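Local coordinates for flavohemoprotein (PDB 4EH1) that probably detoxifies nitric oxide, oxidising it to nitrate with O2 and NAD(P)H, its FAD-bearing reductase domain supplying electrons to a heme domain absent here, at residues S58-S63 against R69-R74. Numbering follows the deposited sequence.
With FAD (flavin-adenine dinucleotide), chain C.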
loop_
_atom_site.group_PDB
_atom_site.type_symbol
_atom_site.label_atom_id
_atom_site.label_comp_id
_atom_site.label_asym_id
_atom_site.label_seq_id
_atom_site.Cartn_x
_atom_site.Cartn_y
_atom_site.Cartn_z
ATOM N N SER A 58 -9.126 -11.247 -9.604
ATOM C CA SER A 58 -10.000 -10.452 -10.431
ATOM C C SER A 58 -9.344 -9.134 -10.771
ATOM O O SER A 58 -8.697 -8.525 -9.931
ATOM C CB SER A 58 -11.282 -10.135 -9.670
ATOM O OG SER A 58 -12.016 -11.305 -9.358
ATOM N N LEU A 59 -9.518 -8.670 -12.006
ATOM C CA LEU A 59 -9.104 -7.308 -12.337
ATOM C C LEU A 59 -10.011 -6.309 -11.572
ATOM O O LEU A 59 -11.216 -6.500 -11.505
ATOM C CB LEU A 59 -9.143 -7.116 -13.842
ATOM C CG LEU A 59 -8.117 -8.096 -14.421
ATOM C CD1 LEU A 59 -8.564 -8.627 -15.735
ATOM C CD2 LEU A 59 -6.749 -7.464 -14.507
ATOM N N SER A 60 -9.433 -5.281 -10.951
ATOM C CA SER A 60 -10.246 -4.345 -10.158
ATOM C C SER A 60 -10.211 -2.916 -10.682
ATOM O O SER A 60 -10.576 -1.973 -9.953
ATOM C CB SER A 60 -9.782 -4.304 -8.709
ATOM O OG SER A 60 -8.420 -3.928 -8.659
ATOM N N HIS A 61 -9.722 -2.757 -11.913
ATOM C CA HIS A 61 -9.882 -1.494 -12.633
ATOM C C HIS A 61 -10.404 -1.767 -14.057
ATOM O O HIS A 61 -10.437 -2.917 -14.484
ATOM C CB HIS A 61 -8.560 -0.700 -12.647
ATOM C CG HIS A 61 -8.761 0.777 -12.510
ATOM N ND1 HIS A 61 -9.368 1.537 -13.492
ATOM C CD2 HIS A 61 -8.469 1.629 -11.492
ATOM C CE1 HIS A 61 -9.420 2.798 -13.093
ATOM N NE2 HIS A 61 -8.891 2.877 -11.880
ATOM N N ALA A 62 -10.820 -0.716 -14.763
ATOM C CA ALA A 62 -11.216 -0.791 -16.177
ATOM C C ALA A 62 -10.043 -1.177 -17.106
ATOM O O ALA A 62 -8.892 -0.839 -16.847
ATOM C CB ALA A 62 -11.797 0.550 -16.631
ATOM N N SER A 63 -10.340 -1.869 -18.196
ATOM C CA SER A 63 -9.309 -2.233 -19.166
ATOM C C SER A 63 -8.782 -0.979 -19.899
ATOM O O SER A 63 -9.556 -0.100 -20.285
ATOM C CB SER A 63 -9.890 -3.221 -20.159
ATOM O OG SER A 63 -8.882 -3.701 -21.024
ATOM N N ARG A 69 -4.676 -3.916 -12.632
ATOM C CA ARG A 69 -4.718 -3.875 -11.177
ATOM C C ARG A 69 -5.515 -5.085 -10.639
ATOM O O ARG A 69 -6.623 -5.395 -11.117
ATOM C CB ARG A 69 -5.317 -2.566 -10.660
ATOM C CG ARG A 69 -5.360 -2.474 -9.117
ATOM C CD ARG A 69 -5.900 -1.133 -8.649
ATOM N NE ARG A 69 -7.354 -1.136 -8.631
ATOM C CZ ARG A 69 -8.087 -0.105 -8.222
ATOM N NH1 ARG A 69 -7.496 1.008 -7.803
ATOM N NH2 ARG A 69 -9.410 -0.190 -8.218
ATOM N N ILE A 70 -4.931 -5.767 -9.661
ATOM C CA ILE A 70 -5.666 -6.781 -8.903
ATOM C C ILE A 70 -5.645 -6.401 -7.426
ATOM O O ILE A 70 -4.805 -5.605 -6.994
ATOM C CB ILE A 70 -5.038 -8.163 -9.028
ATOM C CG1 ILE A 70 -3.598 -8.110 -8.537
ATOM C CG2 ILE A 70 -5.142 -8.727 -10.499
ATOM C CD1 ILE A 70 -2.996 -9.530 -8.381
ATOM N N SER A 71 -6.554 -6.985 -6.654
ATOM C CA SER A 71 -6.698 -6.645 -5.238
ATOM C C SER A 71 -6.881 -7.929 -4.443
ATOM O O SER A 71 -7.855 -8.680 -4.640
ATOM C CB SER A 71 -7.899 -5.726 -5.019
ATOM O OG SER A 71 -7.854 -4.615 -5.918
ATOM N N VAL A 72 -5.955 -8.137 -3.514
ATOM C CA VAL A 72 -5.695 -9.436 -2.952
ATOM C C VAL A 72 -5.937 -9.451 -1.437
ATOM O O VAL A 72 -5.328 -8.694 -0.679
ATOM C CB VAL A 72 -4.229 -9.828 -3.247
ATOM C CG1 VAL A 72 -3.869 -11.086 -2.494
ATOM C CG2 VAL A 72 -3.983 -9.933 -4.800
ATOM N N LYS A 73 -6.851 -10.304 -1.006
ATOM C CA LYS A 73 -7.111 -10.431 0.417
ATOM C C LYS A 73 -6.157 -11.440 1.077
ATOM O O LYS A 73 -6.064 -12.579 0.642
ATOM C CB LYS A 73 -8.541 -10.849 0.674
ATOM C CG LYS A 73 -8.816 -10.833 2.196
ATOM C CD LYS A 73 -10.131 -11.457 2.605
ATOM C CE LYS A 73 -10.061 -11.810 4.111
ATOM N NZ LYS A 73 -11.329 -12.296 4.686
ATOM N N ARG A 74 -5.441 -10.987 2.094
ATOM C CA ARG A 74 -4.665 -11.844 2.991
ATOM C C ARG A 74 -5.624 -12.900 3.563
ATOM O O ARG A 74 -6.440 -12.580 4.424
ATOM C CB ARG A 74 -4.117 -10.970 4.132
ATOM C CG ARG A 74 -2.790 -11.381 4.733
ATOM C CD ARG A 74 -1.925 -10.154 5.107
ATOM N NE ARG A 74 -2.354 -9.449 6.310
ATOM C CZ ARG A 74 -2.702 -8.161 6.360
ATOM N NH1 ARG A 74 -2.676 -7.393 5.268
ATOM N NH2 ARG A 74 -3.070 -7.631 7.514
HETATM P PA FAD C . -4.541 -21.274 0.156
HETATM O O1A FAD C . -4.954 -21.839 -1.094
HETATM O O2A FAD C . -3.262 -21.540 0.722
HETATM O O5B FAD C . -5.567 -21.731 1.216
HETATM C C5B FAD C . -6.916 -21.931 0.877
HETATM C C4B FAD C . -7.808 -22.214 2.072
HETATM O O4B FAD C . -7.599 -23.518 2.576
HETATM C C3B FAD C . -7.483 -21.256 3.177
HETATM O O3B FAD C . -8.672 -20.960 3.863
HETATM C C2B FAD C . -6.587 -22.040 4.075
HETATM O O2B FAD C . -6.785 -21.570 5.372
HETATM C C1B FAD C . -7.039 -23.455 3.866
HETATM N N9A FAD C . -5.885 -24.343 3.939
HETATM C C8A FAD C . -4.729 -24.186 3.330
HETATM N N7A FAD C . -3.884 -25.171 3.633
HETATM C C5A FAD C . -4.512 -25.975 4.462
HETATM C C6A FAD C . -4.173 -27.202 5.165
HETATM N N6A FAD C . -2.970 -27.777 5.029
HETATM N N1A FAD C . -5.110 -27.708 5.946
HETATM C C2A FAD C . -6.292 -27.149 6.077
HETATM N N3A FAD C . -6.665 -26.040 5.474
HETATM C C4A FAD C . -5.827 -25.414 4.670
HETATM N N1 FAD C . -8.948 -13.551 -4.217
HETATM C C2 FAD C . -8.669 -12.261 -4.044
HETATM O O2 FAD C . -8.049 -11.936 -3.063
HETATM N N3 FAD C . -9.019 -11.314 -4.895
HETATM C C4 FAD C . -9.669 -11.569 -5.990
HETATM O O4 FAD C . -9.952 -10.659 -6.725
HETATM C C4X FAD C . -10.032 -12.966 -6.253
HETATM N N5 FAD C . -10.703 -13.316 -7.324
HETATM C C5X FAD C . -11.029 -14.576 -7.537
HETATM C C6 FAD C . -11.728 -14.880 -8.661
HETATM C C7 FAD C . -12.086 -16.169 -8.913
HETATM C C7M FAD C . -12.852 -16.506 -10.135
HETATM C C8 FAD C . -11.707 -17.226 -7.987
HETATM C C8M FAD C . -12.104 -18.617 -8.304
HETATM C C9 FAD C . -11.000 -16.929 -6.856
HETATM C C9A FAD C . -10.653 -15.630 -6.595
HETATM N N10 FAD C . -9.940 -15.300 -5.454
HETATM C C10 FAD C . -9.624 -13.964 -5.267
HETATM C "C1'" FAD C . -9.515 -16.333 -4.518
HETATM C "C2'" FAD C . -8.026 -16.619 -4.712
HETATM O "O2'" FAD C . -7.718 -17.150 -5.982
HETATM C "C3'" FAD C . -7.402 -17.610 -3.752
HETATM O "O3'" FAD C . -8.141 -18.798 -3.686
HETATM C "C4'" FAD C . -7.099 -17.057 -2.371
HETATM O "O4'" FAD C . -6.285 -15.918 -2.516
HETATM C "C5'" FAD C . -6.444 -18.061 -1.429
HETATM O "O5'" FAD C . -5.202 -18.533 -1.858
HETATM P P FAD C . -4.010 -18.787 -0.921
HETATM O O1P FAD C . -3.024 -19.455 -1.704
HETATM O O2P FAD C . -3.672 -17.565 -0.298
HETATM O O3P FAD C . -4.638 -19.726 0.133
#
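Arg69 and Ser60 clasp each other in the antiparallel FAD-binding barrel of this reductase, where the chain leaving strand 53-58 passes the edge strand 68-73. From CB outward, the Arg69 side chain first skirts one hydroxyl: Arg69 CB lies 3.9 Å from Ser60 OG, and Arg69 CG runs past it at 3.4 Å. Rotation about CG-CD (chi3 84°) then bends the chain and brings the guanidinium alongside Ser60, with His61 over one face. Arg69 NE donates to Ser60 OG at 3.0 Å, while Arg69 NH2 reaches Ser60 O at 2.7 Å from above the carbonyl plane, a side-on grip with one nitrogen for each oxygen. Arg69 CZ has His61 CD2 3.7 Å away: the imidazole meets the guanidinium face with its edge, the two planes 65° apart. NH2 also forms a salt bridge with Glu161 OE1; with NE on Ser60 OG and NH2 on both Ser60 O and Glu161, the rotation of the group is fixed.

The backbone completes the clasp, Ser60 N donating to Arg69 O. Ser60 OG is held between Arg69 NE and Ser71 OG, and Ser71 OG is in turn bonded to Ser20 on strand 18-25. Thr127, part of the probable NADP site at the start of helix 126-138, touches the side chains of Ser60 and Ser71, placing this cluster at the interface with the nucleotide-binding domain.

Both segments also bind the isoalloxazine through their backbones. Ser58 N donates to FAD O4, Ser71 O accepts a hydrogen bond from FAD N3, and Lys73 N closes the pyrimidine edge with a nearly straight bond (170°) to FAD O2, 2.9 Å long.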